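Local coordinates for protein BAG family molecular chaperone regulator 4 (Arabidopsis thaliana, PDB 4HWH) that binds the ATPase domain of HSP70/HSC70 chaperones through the BAG domain present here and probably acts as a co-chaperone in programmed cell death and stress responses, at residues Thr11-Val14 / Asp15-Ser18; Ser18-Val21 / Val22-Glu25; Val36-Phe39 / Asp40-Ala43; Gln49-Lys52 / Leu53-Ile56; Leu76-Ala79 / Val80-Lys84. All blocks are in the same frame, centred on the assembly; numbering follows the deposited sequence.

All five contacts are local turns of helix, so none closes a loop, and none nests in or crosses another; they follow in series along a three-helix bundle. Interactions 1 and 2 share S18 and run along helix 3-29. Interactions 3 and 4 lie toward the two ends of helix 36-54, their centres about 20 Å apart, and interaction 5 occupies the later part of helix 63-86. The helices are tied together where these turns meet: E13 of interaction 1 packs on Q49 of interaction 4, V14 on L76 of interaction 5, V21 of interaction 2 on V80 of interaction 5, and D40 of interaction 3 forms a salt bridge with K84 of interaction 5.

Interaction 1: residues Thr11-Val14 / Asp15-Ser18; sequences TGEV and DKLS. With ACT (acetate ion), chain G.
E13 and K16 make the charged part of this helical turn, three residues apart along the helix. E13 sends CG away from its own N (chi1 -161°) and then bends at chi2, which carries the carboxylate back toward the extended lysine chain, where both OE1 and OE2 of E13 lie 4.0 Å from CD of K16. The charges do not meet: E13 OE1 and K16 NZ are 4.2 Å apart. One water spans the gap, donating to E13 OE1 at 3.1 Å and accepting a weak bond from K16 NZ.

The carboxylate carbon CG of D15 sits 3.2 Å from the T11 carbonyl oxygen O, with T11 CG2 beside OD2; neither carboxylate oxygen can bond to that acceptor, and OD1 instead forms a salt bridge with R72 of helix 63-86. The threonine hydroxyl is turned to the carbonyl of V7, as beta-hydroxyls in helices often are.

Backbone bonds join each residue to the one four back; S18 N to V14 O, at 2.7 Å, is the shortest, and K16 N to G12 O is weak. S18 OG donates to OXT of an acetate ion at 2.8 Å, an anion that R72 also binds.

The apolar V14 and L17 face the other helices, V14 meeting Q49, E69 and R72, and L17 meeting L45 and L46; E13 packs on Q49 too. E13 and L17 line a pocket holding malonic acid, like the acetate probably from the crystallisation liquor. The chemistry suggests a probably weak, water-mediated E13-K16 attraction, with the firmer pairing running from D15 to helix 63-86.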
loop_
_atom_site.group_PDB
_atom_site.type_symbol
_atom_site.label_atom_id
_atom_site.label_comp_id
_atom_site.label_asym_id
_atom_site.label_seq_id
_atom_site.Cartn_x
_atom_site.Cartn_y
_atom_site.Cartn_z
ATOM N N THR A 11 3.482 9.532 0.774
ATOM C CA THR A 11 4.367 8.717 1.601
ATOM C C THR A 11 3.758 8.461 2.977
ATOM O O THR A 11 3.805 7.343 3.488
ATOM C CB THR A 11 5.754 9.370 1.758
ATOM O OG1 THR A 11 6.426 9.363 0.493
ATOM C CG2 THR A 11 6.593 8.612 2.770
ATOM N N GLY A 12 3.181 9.500 3.568
ATOM C CA GLY A 12 2.552 9.375 4.869
ATOM C C GLY A 12 1.399 8.390 4.840
ATOM O O GLY A 12 1.179 7.639 5.792
ATOM N N GLU A 13 0.661 8.389 3.737
ATOM C CA GLU A 13 -0.482 7.499 3.613
ATOM C C GLU A 13 -0.015 6.069 3.363
ATOM O O GLU A 13 -0.571 5.116 3.906
ATOM C CB GLU A 13 -1.408 7.965 2.492
ATOM C CG GLU A 13 -2.794 7.380 2.594
ATOM C CD GLU A 13 -3.417 7.639 3.951
ATOM O OE1 GLU A 13 -3.195 8.737 4.509
ATOM O OE2 GLU A 13 -4.126 6.746 4.458
ATOM N N VAL A 14 1.020 5.927 2.544
ATOM C CA VAL A 14 1.582 4.613 2.274
ATOM C C VAL A 14 2.190 4.011 3.543
ATOM O O VAL A 14 2.123 2.799 3.754
ATOM C CB VAL A 14 2.613 4.666 1.129
ATOM C CG1 VAL A 14 3.232 3.300 0.906
ATOM C CG2 VAL A 14 1.941 5.160 -0.150
ATOM N N ASP A 15 2.769 4.856 4.393
ATOM C CA ASP A 15 3.269 4.401 5.688
ATOM C C ASP A 15 2.148 3.752 6.493
ATOM O O ASP A 15 2.315 2.667 7.049
ATOM C CB ASP A 15 3.870 5.559 6.493
ATOM C CG ASP A 15 5.245 5.964 5.999
ATOM O OD1 ASP A 15 5.849 5.208 5.212
ATOM O OD2 ASP A 15 5.729 7.040 6.410
ATOM N N LYS A 16 1.004 4.423 6.557
ATOM C CA LYS A 16 -0.143 3.881 7.273
ATOM C C LYS A 16 -0.564 2.544 6.676
ATOM O O LYS A 16 -0.865 1.593 7.398
ATOM C CB LYS A 16 -1.311 4.867 7.242
ATOM C CG LYS A 16 -1.137 6.060 8.176
ATOM C CD LYS A 16 -2.285 7.055 8.020
ATOM C CE LYS A 16 -2.048 8.308 8.846
ATOM N NZ LYS A 16 -3.155 9.290 8.685
ATOM N N LEU A 17 -0.590 2.474 5.350
ATOM C CA LEU A 17 -0.970 1.241 4.677
ATOM C C LEU A 17 0.064 0.144 4.910
ATOM O O LEU A 17 -0.282 -1.024 5.073
ATOM C CB LEU A 17 -1.191 1.493 3.183
ATOM C CG LEU A 17 -2.438 2.343 2.903
ATOM C CD1 LEU A 17 -2.461 2.863 1.462
ATOM C CD2 LEU A 17 -3.700 1.545 3.215
ATOM N N SER A 18 1.335 0.523 4.939
ATOM C CA SER A 18 2.389 -0.448 5.201
ATOM C C SER A 18 2.204 -1.087 6.581
ATOM O O SER A 18 2.349 -2.298 6.735
ATOM C CB SER A 18 3.767 0.205 5.094
ATOM O OG SER A 18 4.783 -0.714 5.454
HETATM C C ACT G . 7.374 -0.916 3.421
HETATM O O ACT G . 8.061 -0.734 2.391
HETATM O OXT ACT G . 7.014 0.118 4.026
HETATM C CH3 ACT G . 7.009 -2.293 3.900
HETATM O O HOH W 1 -1.262 10.362 6.329
#

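Interaction 2: residues Ser18-Val21 / Val22-Glu25; sequences SDRV and VALE. With ACT (acetate ion), chain G.
R20 reaches A23 through a sequence of torsions: CG lies opposite the backbone N (chi1 178°), and two successive bends, chi2 57° and chi3 61°, then turn the guanidinium out beside the helix, where NH1 of R20 comes 3.9 Å from CB of A23. The alanine methyl approaches the guanidinium obliquely. Alanine suits this place because its small methyl leaves room for the guanidinium beside it. NH2 of R20 donates to a bound malonic acid, probably from the crystallisation liquor, in the pocket R20 shares with E13 and L17.

L24 uses the other common arrangement. With CG opposite its own carbonyl carbon, the branch point lies close over the preceding turn, L24 CG being 3.4 Å from R20 O. V22, at the exposed surface, presents CG2 to the carbonyl oxygen O of S18 at 3.6 Å, its beta-branch fitting against the turn.

Beneath these side chains the four backbone bonds are regular. L24 N donates to R20 O at 2.9 Å, and V22, A23 and E25 likewise give their amides to the carbonyls four residues back, so every carbonyl of the first four residues has an amide donor.

The residue types sort largely by face. V21 and L24 are buried, V21 against V80 and L24 against L83 of helix 63-86, whereas D19, R20 and E25 are exposed and charged, with V22 an apolar residue on the exposed side. Such an amphipathic turn is characteristic of the three-helix bundle that forms the BAG domain.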
loop_
_atom_site.group_PDB
_atom_site.type_symbol
_atom_site.label_atom_id
_atom_site.label_comp_id
_atom_site.label_asym_id
_atom_site.label_seq_id
_atom_site.Cartn_x
_atom_site.Cartn_y
_atom_site.Cartn_z
ATOM N N SER A 18 1.335 0.523 4.939
ATOM C CA SER A 18 2.389 -0.448 5.201
ATOM C C SER A 18 2.204 -1.087 6.581
ATOM O O SER A 18 2.349 -2.298 6.735
ATOM C CB SER A 18 3.767 0.205 5.094
ATOM O OG SER A 18 4.783 -0.714 5.454
ATOM N N ASP A 19 1.885 -0.267 7.580
ATOM C CA ASP A 19 1.613 -0.776 8.924
ATOM C C ASP A 19 0.396 -1.700 8.920
ATOM O O ASP A 19 0.383 -2.740 9.579
ATOM C CB ASP A 19 1.393 0.374 9.914
ATOM C CG ASP A 19 2.682 1.090 10.279
ATOM O OD1 ASP A 19 3.772 0.533 10.034
ATOM O OD2 ASP A 19 2.606 2.210 10.822
ATOM N N ARG A 20 -0.631 -1.317 8.172
ATOM C CA ARG A 20 -1.850 -2.119 8.106
ATOM C C ARG A 20 -1.585 -3.494 7.498
ATOM O O ARG A 20 -2.108 -4.506 7.968
ATOM C CB ARG A 20 -2.938 -1.389 7.317
ATOM C CG ARG A 20 -4.226 -2.183 7.176
ATOM C CD ARG A 20 -4.781 -2.550 8.536
ATOM N NE ARG A 20 -5.094 -1.364 9.325
ATOM C CZ ARG A 20 -5.210 -1.358 10.649
ATOM N NH1 ARG A 20 -5.032 -2.477 11.340
ATOM N NH2 ARG A 20 -5.492 -0.231 11.285
ATOM N N VAL A 21 -0.767 -3.530 6.453
ATOM C CA VAL A 21 -0.441 -4.793 5.805
ATOM C C VAL A 21 0.263 -5.733 6.779
ATOM O O VAL A 21 -0.037 -6.926 6.826
ATOM C CB VAL A 21 0.407 -4.581 4.531
ATOM C CG1 VAL A 21 0.909 -5.910 3.987
ATOM C CG2 VAL A 21 -0.417 -3.840 3.469
ATOM N N VAL A 22 1.189 -5.197 7.568
ATOM C CA VAL A 22 1.864 -6.023 8.564
ATOM C C VAL A 22 0.854 -6.541 9.589
ATOM O O VAL A 22 0.882 -7.715 9.964
ATOM C CB VAL A 22 3.020 -5.274 9.264
ATOM C CG1 VAL A 22 3.557 -6.093 10.432
ATOM C CG2 VAL A 22 4.135 -4.982 8.269
ATOM N N ALA A 23 -0.053 -5.670 10.019
ATOM C CA ALA A 23 -1.096 -6.073 10.960
ATOM C C ALA A 23 -1.939 -7.219 10.401
ATOM O O ALA A 23 -2.290 -8.150 11.124
ATOM C CB ALA A 23 -1.981 -4.885 11.331
ATOM N N LEU A 24 -2.271 -7.153 9.115
ATOM C CA LEU A 24 -3.040 -8.233 8.505
ATOM C C LEU A 24 -2.220 -9.521 8.470
ATOM O O LEU A 24 -2.739 -10.608 8.727
ATOM C CB LEU A 24 -3.503 -7.856 7.097
ATOM C CG LEU A 24 -4.486 -6.688 7.024
ATOM C CD1 LEU A 24 -4.729 -6.281 5.584
ATOM C CD2 LEU A 24 -5.801 -7.049 7.718
ATOM N N GLU A 25 -0.937 -9.402 8.151
ATOM C CA GLU A 25 -0.082 -10.579 8.117
ATOM C C GLU A 25 0.014 -11.235 9.484
ATOM O O GLU A 25 0.010 -12.464 9.597
ATOM C CB GLU A 25 1.325 -10.243 7.640
ATOM C CG GLU A 25 2.258 -11.422 7.825
ATOM C CD GLU A 25 3.703 -11.109 7.517
ATOM O OE1 GLU A 25 4.048 -9.914 7.401
ATOM O OE2 GLU A 25 4.490 -12.073 7.401
HETATM C C ACT G . 7.374 -0.916 3.421
HETATM O O ACT G . 8.061 -0.734 2.391
HETATM O OXT ACT G . 7.014 0.118 4.026
HETATM C CH3 ACT G . 7.009 -2.293 3.900
#

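Interaction 3: residues Val36-Phe39 / Asp40-Ala43; sequences VREF and DMAA
M41 lays its terminal methyl between R37 and E38 on the preceding turn. Its chain runs out nearly straight and then folds at chi3 (-69°), so that CE comes 3.8 Å from CD of R37 and 3.7 Å from OE1 of E38. The methyl lies at the edge of the R37 guanidinium, near its plane, and CE also approaches the carbonyl R37 O at 3.5 Å. Methionine suits this place, since its flexible thioether can follow the aliphatic part of the arginine.

On the next face V36 and D40 meet, CG2 of V36 lying 3.6 Å from OD2 of D40. The same carboxylate gives its other oxygen, OD1, to K84 in a salt bridge, which binds helix 36-54 to helix 63-86 of the three-helix bundle that forms the BAG domain. F39 supplies the apolar part of that joint: its buried ring packs on V80 and L83, and on V28 of helix 3-29.

What holds these groups in place is the backbone. M41 N donates to R37 O at 2.7 Å, D40 N to V36 O at 3.1 Å, and A42 and A43 continue the pattern onto E38 and F39. A second charge pair lies on the outer side and may steady these chains: R37 NE and E38 OE2 are 3.5 Å apart, the oxygen well out of the guanidinium plane, so the attraction is electrostatic rather than directed by an N-H.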
loop_
_atom_site.group_PDB
_atom_site.type_symbol
_atom_site.label_atom_id
_atom_site.label_comp_id
_atom_site.label_asym_id
_atom_site.label_seq_id
_atom_site.Cartn_x
_atom_site.Cartn_y
_atom_site.Cartn_z
ATOM N N VAL A 36 -12.017 -11.191 3.472
ATOM C CA VAL A 36 -11.433 -10.848 2.182
ATOM C C VAL A 36 -11.412 -9.335 1.933
ATOM O O VAL A 36 -10.498 -8.822 1.284
ATOM C CB VAL A 36 -12.150 -11.571 1.015
ATOM C CG1 VAL A 36 -13.625 -11.198 0.975
ATOM C CG2 VAL A 36 -11.475 -11.249 -0.310
ATOM N N ARG A 37 -12.402 -8.618 2.460
ATOM C CA ARG A 37 -12.473 -7.174 2.227
ATOM C C ARG A 37 -11.268 -6.422 2.793
ATOM O O ARG A 37 -10.916 -5.354 2.297
ATOM C CB ARG A 37 -13.777 -6.570 2.762
ATOM C CG ARG A 37 -13.852 -6.450 4.275
ATOM C CD ARG A 37 -14.856 -5.382 4.691
ATOM N NE ARG A 37 -15.033 -5.338 6.139
ATOM C CZ ARG A 37 -16.029 -5.934 6.783
ATOM N NH1 ARG A 37 -16.944 -6.613 6.105
ATOM N NH2 ARG A 37 -16.114 -5.847 8.104
ATOM N N GLU A 38 -10.638 -6.970 3.830
ATOM C CA GLU A 38 -9.451 -6.334 4.397
ATOM C C GLU A 38 -8.350 -6.271 3.344
ATOM O O GLU A 38 -7.726 -5.230 3.147
ATOM C CB GLU A 38 -8.931 -7.089 5.626
ATOM C CG GLU A 38 -9.968 -7.395 6.681
ATOM C CD GLU A 38 -10.746 -6.171 7.117
ATOM O OE1 GLU A 38 -10.161 -5.072 7.199
ATOM O OE2 GLU A 38 -11.951 -6.317 7.383
ATOM N N PHE A 39 -8.107 -7.395 2.678
ATOM C CA PHE A 39 -7.072 -7.455 1.653
ATOM C C PHE A 39 -7.442 -6.576 0.464
ATOM O O PHE A 39 -6.598 -5.873 -0.089
ATOM C CB PHE A 39 -6.853 -8.895 1.192
ATOM C CG PHE A 39 -6.562 -9.849 2.311
ATOM C CD1 PHE A 39 -5.481 -9.640 3.152
ATOM C CD2 PHE A 39 -7.366 -10.955 2.522
ATOM C CE1 PHE A 39 -5.208 -10.516 4.187
ATOM C CE2 PHE A 39 -7.101 -11.835 3.556
ATOM C CZ PHE A 39 -6.018 -11.613 4.390
ATOM N N ASP A 40 -8.712 -6.614 0.077
ATOM C CA ASP A 40 -9.159 -5.850 -1.077
ATOM C C ASP A 40 -9.160 -4.348 -0.810
ATOM O O ASP A 40 -8.782 -3.563 -1.677
ATOM C CB ASP A 40 -10.531 -6.337 -1.549
ATOM C CG ASP A 40 -10.451 -7.678 -2.253
ATOM O OD1 ASP A 40 -9.336 -8.068 -2.650
ATOM O OD2 ASP A 40 -11.494 -8.338 -2.413
ATOM N N MET A 41 -9.571 -3.943 0.387
ATOM C CA MET A 41 -9.509 -2.529 0.741
ATOM C C MET A 41 -8.065 -2.033 0.775
ATOM O O MET A 41 -7.775 -0.929 0.311
ATOM C CB MET A 41 -10.183 -2.264 2.088
ATOM C CG MET A 41 -11.698 -2.273 2.048
ATOM S SD MET A 41 -12.390 -1.659 3.603
ATOM C CE MET A 41 -11.955 -2.988 4.718
ATOM N N ALA A 42 -7.161 -2.837 1.329
ATOM C CA ALA A 42 -5.752 -2.444 1.360
ATOM C C ALA A 42 -5.224 -2.281 -0.065
ATOM O O ALA A 42 -4.508 -1.325 -0.371
ATOM C CB ALA A 42 -4.914 -3.466 2.133
ATOM N N ALA A 43 -5.580 -3.220 -0.934
ATOM C CA ALA A 43 -5.142 -3.156 -2.324
ATOM C C ALA A 43 -5.730 -1.918 -2.999
ATOM O O ALA A 43 -5.034 -1.198 -3.716
ATOM C CB ALA A 43 -5.543 -4.428 -3.075
#

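Interaction 4: residues Gln49-Lys52 / Leu53-Ile56; sequences QLLK and LDGI
D54 presents the face of its carboxylate to the carbonyl of L50, the oxygen O of L50 standing 3.2 Å from CG and equally far, 3.4 Å, from OD1 and OD2. As all three oxygens are acceptors, this is contact without hydrogen bonding. The methyl CD2 of L51 comes to OD2 from beside it, at 4.1 Å, the two side chains crossing at an angle. The acid is tolerated here because it is exposed; its closeness to a carbonyl near the C-terminal end of a helix is probably mildly unfavourable.

The turn is the C-terminal end of helix 36-54 in the three-helix bundle of the BAG domain. Regular bonds persist in L53 N to Q49 O and D54 N to L50 O, but at G55 they slacken: its N is shared between L51 O, weakly, and K52 O at 3.1 Å, the donor standing above that carbonyl plane rather than near a lone pair. I56 N donates to L53 O, three residues back, at 3.0 Å.

The side chain of I56 turns back over the last turn, CG1 3.3 Å from K52 O, and touches A6 of helix 3-29. L53, buried, packs on E69, V70 and I73 of helix 63-86, while NH1 of R66 donates a hydrogen bond to the carbonyl oxygen of I56.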
loop_
_atom_site.group_PDB
_atom_site.type_symbol
_atom_site.label_atom_id
_atom_site.label_comp_id
_atom_site.label_asym_id
_atom_site.label_seq_id
_atom_site.Cartn_x
_atom_site.Cartn_y
_atom_site.Cartn_z
ATOM N N GLN A 49 -3.359 5.609 -3.986
ATOM C CA GLN A 49 -2.120 6.342 -3.769
ATOM C C GLN A 49 -1.287 6.367 -5.046
ATOM O O GLN A 49 -0.618 7.357 -5.336
ATOM C CB GLN A 49 -1.330 5.771 -2.585
ATOM C CG GLN A 49 -1.997 6.036 -1.240
ATOM C CD GLN A 49 -2.316 7.509 -1.022
ATOM O OE1 GLN A 49 -1.456 8.377 -1.189
ATOM N NE2 GLN A 49 -3.552 7.795 -0.639
ATOM N N LEU A 50 -1.350 5.285 -5.815
ATOM C CA LEU A 50 -0.640 5.206 -7.084
ATOM C C LEU A 50 -1.201 6.241 -8.060
ATOM O O LEU A 50 -0.454 6.911 -8.770
ATOM C CB LEU A 50 -0.769 3.800 -7.673
ATOM C CG LEU A 50 0.282 3.340 -8.679
ATOM C CD1 LEU A 50 1.675 3.447 -8.078
ATOM C CD2 LEU A 50 -0.011 1.910 -9.118
ATOM N N LEU A 51 -2.523 6.369 -8.083
ATOM C CA LEU A 51 -3.180 7.356 -8.934
ATOM C C LEU A 51 -2.767 8.770 -8.554
ATOM O O LEU A 51 -2.545 9.616 -9.419
ATOM C CB LEU A 51 -4.700 7.216 -8.840
ATOM C CG LEU A 51 -5.305 5.997 -9.531
ATOM C CD1 LEU A 51 -6.791 5.909 -9.214
ATOM C CD2 LEU A 51 -5.073 6.076 -11.027
ATOM N N LYS A 52 -2.669 9.022 -7.252
ATOM C CA LYS A 52 -2.246 10.325 -6.761
ATOM C C LYS A 52 -0.846 10.653 -7.276
ATOM O O LYS A 52 -0.609 11.740 -7.795
ATOM C CB LYS A 52 -2.289 10.368 -5.231
ATOM C CG LYS A 52 -1.998 11.745 -4.647
ATOM C CD LYS A 52 -2.447 11.852 -3.195
ATOM C CE LYS A 52 -2.233 13.263 -2.654
ATOM N NZ LYS A 52 -2.627 13.395 -1.221
ATOM N N LEU A 53 0.076 9.702 -7.143
ATOM C CA LEU A 53 1.430 9.882 -7.656
ATOM C C LEU A 53 1.430 10.123 -9.165
ATOM O O LEU A 53 2.205 10.936 -9.665
ATOM C CB LEU A 53 2.314 8.676 -7.313
ATOM C CG LEU A 53 2.700 8.466 -5.844
ATOM C CD1 LEU A 53 3.316 7.089 -5.641
ATOM C CD2 LEU A 53 3.654 9.553 -5.366
ATOM N N ASP A 54 0.567 9.409 -9.887
ATOM C CA ASP A 54 0.481 9.554 -11.341
ATOM C C ASP A 54 0.181 10.993 -11.748
ATOM O O ASP A 54 0.609 11.450 -12.807
ATOM C CB ASP A 54 -0.603 8.640 -11.922
ATOM C CG ASP A 54 -0.192 7.185 -11.947
ATOM O OD1 ASP A 54 1.021 6.900 -11.848
ATOM O OD2 ASP A 54 -1.091 6.324 -12.071
ATOM N N GLY A 55 -0.566 11.699 -10.905
ATOM C CA GLY A 55 -0.983 13.055 -11.211
ATOM C C GLY A 55 -0.016 14.120 -10.729
ATOM O O GLY A 55 -0.220 15.307 -10.979
ATOM N N ILE A 56 1.036 13.701 -10.035
ATOM C CA ILE A 56 2.038 14.640 -9.542
ATOM C C ILE A 56 3.108 14.907 -10.592
ATOM O O ILE A 56 3.900 14.026 -10.924
ATOM C CB ILE A 56 2.723 14.134 -8.260
ATOM C CG1 ILE A 56 1.714 14.022 -7.117
ATOM C CG2 ILE A 56 3.852 15.070 -7.863
ATOM C CD1 ILE A 56 2.287 13.394 -5.865
#

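Interaction 5: residues Leu76-Ala79 / Val80-Lys84; sequences LQEA and VDKLK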
loop_
_atom_site.group_PDB
_atom_site.type_symbol
_atom_site.label_atom_id
_atom_site.label_comp_id
_atom_site.label_asym_id
_atom_site.label_seq_id
_atom_site.Cartn_x
_atom_site.Cartn_y
_atom_site.Cartn_z
ATOM N N LEU A 76 4.192 -3.493 -1.721
ATOM C CA LEU A 76 3.069 -3.728 -0.820
ATOM C C LEU A 76 1.934 -4.473 -1.518
ATOM O O LEU A 76 1.305 -5.351 -0.930
ATOM C CB LEU A 76 2.568 -2.406 -0.225
ATOM C CG LEU A 76 3.577 -1.749 0.725
ATOM C CD1 LEU A 76 3.136 -0.348 1.136
ATOM C CD2 LEU A 76 3.790 -2.624 1.949
ATOM N N GLN A 77 1.676 -4.126 -2.777
ATOM C CA GLN A 77 0.624 -4.786 -3.536
ATOM C C GLN A 77 0.909 -6.281 -3.645
ATOM O O GLN A 77 0.009 -7.112 -3.506
ATOM C CB GLN A 77 0.490 -4.170 -4.931
ATOM C CG GLN A 77 -0.086 -2.754 -4.955
ATOM C CD GLN A 77 -0.113 -2.158 -6.359
ATOM O OE1 GLN A 77 0.932 -1.940 -6.976
ATOM N NE2 GLN A 77 -1.312 -1.891 -6.866
ATOM N N GLU A 78 2.169 -6.616 -3.895
ATOM C CA GLU A 78 2.575 -8.013 -3.984
ATOM C C GLU A 78 2.380 -8.716 -2.647
ATOM O O GLU A 78 1.890 -9.840 -2.596
ATOM C CB GLU A 78 4.033 -8.121 -4.432
ATOM C CG GLU A 78 4.271 -7.641 -5.853
ATOM C CD GLU A 78 5.704 -7.839 -6.308
ATOM O OE1 GLU A 78 6.491 -8.450 -5.553
ATOM O OE2 GLU A 78 6.041 -7.382 -7.421
ATOM N N ALA A 79 2.757 -8.046 -1.563
ATOM C CA ALA A 79 2.587 -8.618 -0.232
ATOM C C ALA A 79 1.113 -8.893 0.069
ATOM O O ALA A 79 0.772 -9.924 0.648
ATOM C CB ALA A 79 3.190 -7.705 0.824
ATOM N N VAL A 80 0.241 -7.971 -0.328
ATOM C CA VAL A 80 -1.194 -8.142 -0.108
ATOM C C VAL A 80 -1.744 -9.305 -0.930
ATOM O O VAL A 80 -2.511 -10.125 -0.422
ATOM C CB VAL A 80 -1.982 -6.852 -0.412
ATOM C CG1 VAL A 80 -3.484 -7.124 -0.406
ATOM C CG2 VAL A 80 -1.627 -5.767 0.609
ATOM N N ASP A 81 -1.347 -9.378 -2.198
ATOM C CA ASP A 81 -1.745 -10.490 -3.058
ATOM C C ASP A 81 -1.392 -11.820 -2.402
ATOM O O ASP A 81 -2.198 -12.751 -2.379
ATOM C CB ASP A 81 -1.048 -10.404 -4.419
ATOM C CG ASP A 81 -1.550 -9.254 -5.257
ATOM O OD1 ASP A 81 -2.709 -8.838 -5.060
ATOM O OD2 ASP A 81 -0.785 -8.770 -6.120
ATOM N N LYS A 82 -0.176 -11.897 -1.871
ATOM C CA LYS A 82 0.316 -13.121 -1.252
ATOM C C LYS A 82 -0.535 -13.504 -0.049
ATOM O O LYS A 82 -0.911 -14.662 0.106
ATOM C CB LYS A 82 1.783 -12.967 -0.839
ATOM C CG LYS A 82 2.781 -13.143 -1.979
ATOM C CD LYS A 82 2.245 -12.564 -3.278
ATOM C CE LYS A 82 3.351 -12.284 -4.280
ATOM N NZ LYS A 82 2.816 -11.556 -5.467
ATOM N N LEU A 83 -0.836 -12.529 0.802
ATOM C CA LEU A 83 -1.712 -12.759 1.943
ATOM C C LEU A 83 -3.082 -13.257 1.506
ATOM O O LEU A 83 -3.604 -14.227 2.053
ATOM C CB LEU A 83 -1.887 -11.478 2.754
ATOM C CG LEU A 83 -0.778 -11.119 3.732
ATOM C CD1 LEU A 83 -1.214 -9.939 4.583
ATOM C CD2 LEU A 83 -0.450 -12.320 4.599
ATOM N N LYS A 84 -3.674 -12.572 0.534
ATOM C CA LYS A 84 -4.991 -12.949 0.049
ATOM C C LYS A 84 -4.961 -14.378 -0.477
ATOM O O LYS A 84 -5.830 -15.189 -0.158
ATOM C CB LYS A 84 -5.469 -11.987 -1.041
ATOM C CG LYS A 84 -6.909 -12.227 -1.467
ATOM C CD LYS A 84 -7.378 -11.199 -2.482
ATOM C CE LYS A 84 -8.822 -11.451 -2.869
ATOM N NZ LYS A 84 -9.317 -10.438 -3.840
#
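V80 rests on L76 in helix 63-86, the third helix of the BAG domain's three-helix bundle. With CG1 anti to the backbone N (chi1 170°), CG2 of V80 falls opposite the carbonyl carbon, 3.3 Å from L76 O, and the beta-branched side chain meets V21 of helix 3-29. The L76 side chain touches V14 and S18 of helix 3-29 and L46 of helix 36-54. L83 has CB and CG each 3.7 Å from A79 O, and also meets E25 and F39. The aliphatics thus line the side facing the other helices, while E78, D81 and K82 are exposed.

On that exposed side E78 and K82 run side by side, pointing the same way. As modelled, NZ of K82 is 3.8 Å from CB of E78, but CD of the bent lysine is implausibly close to the E78 backbone, so its placing is doubtful. E78 OE1 and K82 NZ are 4.8 Å apart; any attraction is probably weak, and the lysine's placing leaves it uncertain.

Along the helix V80 N and D81 N donate to L76 O and Q77 O, each at 2.9 Å. D81 lays its carboxylate against that second carbonyl, with CG 3.2 Å from Q77 O.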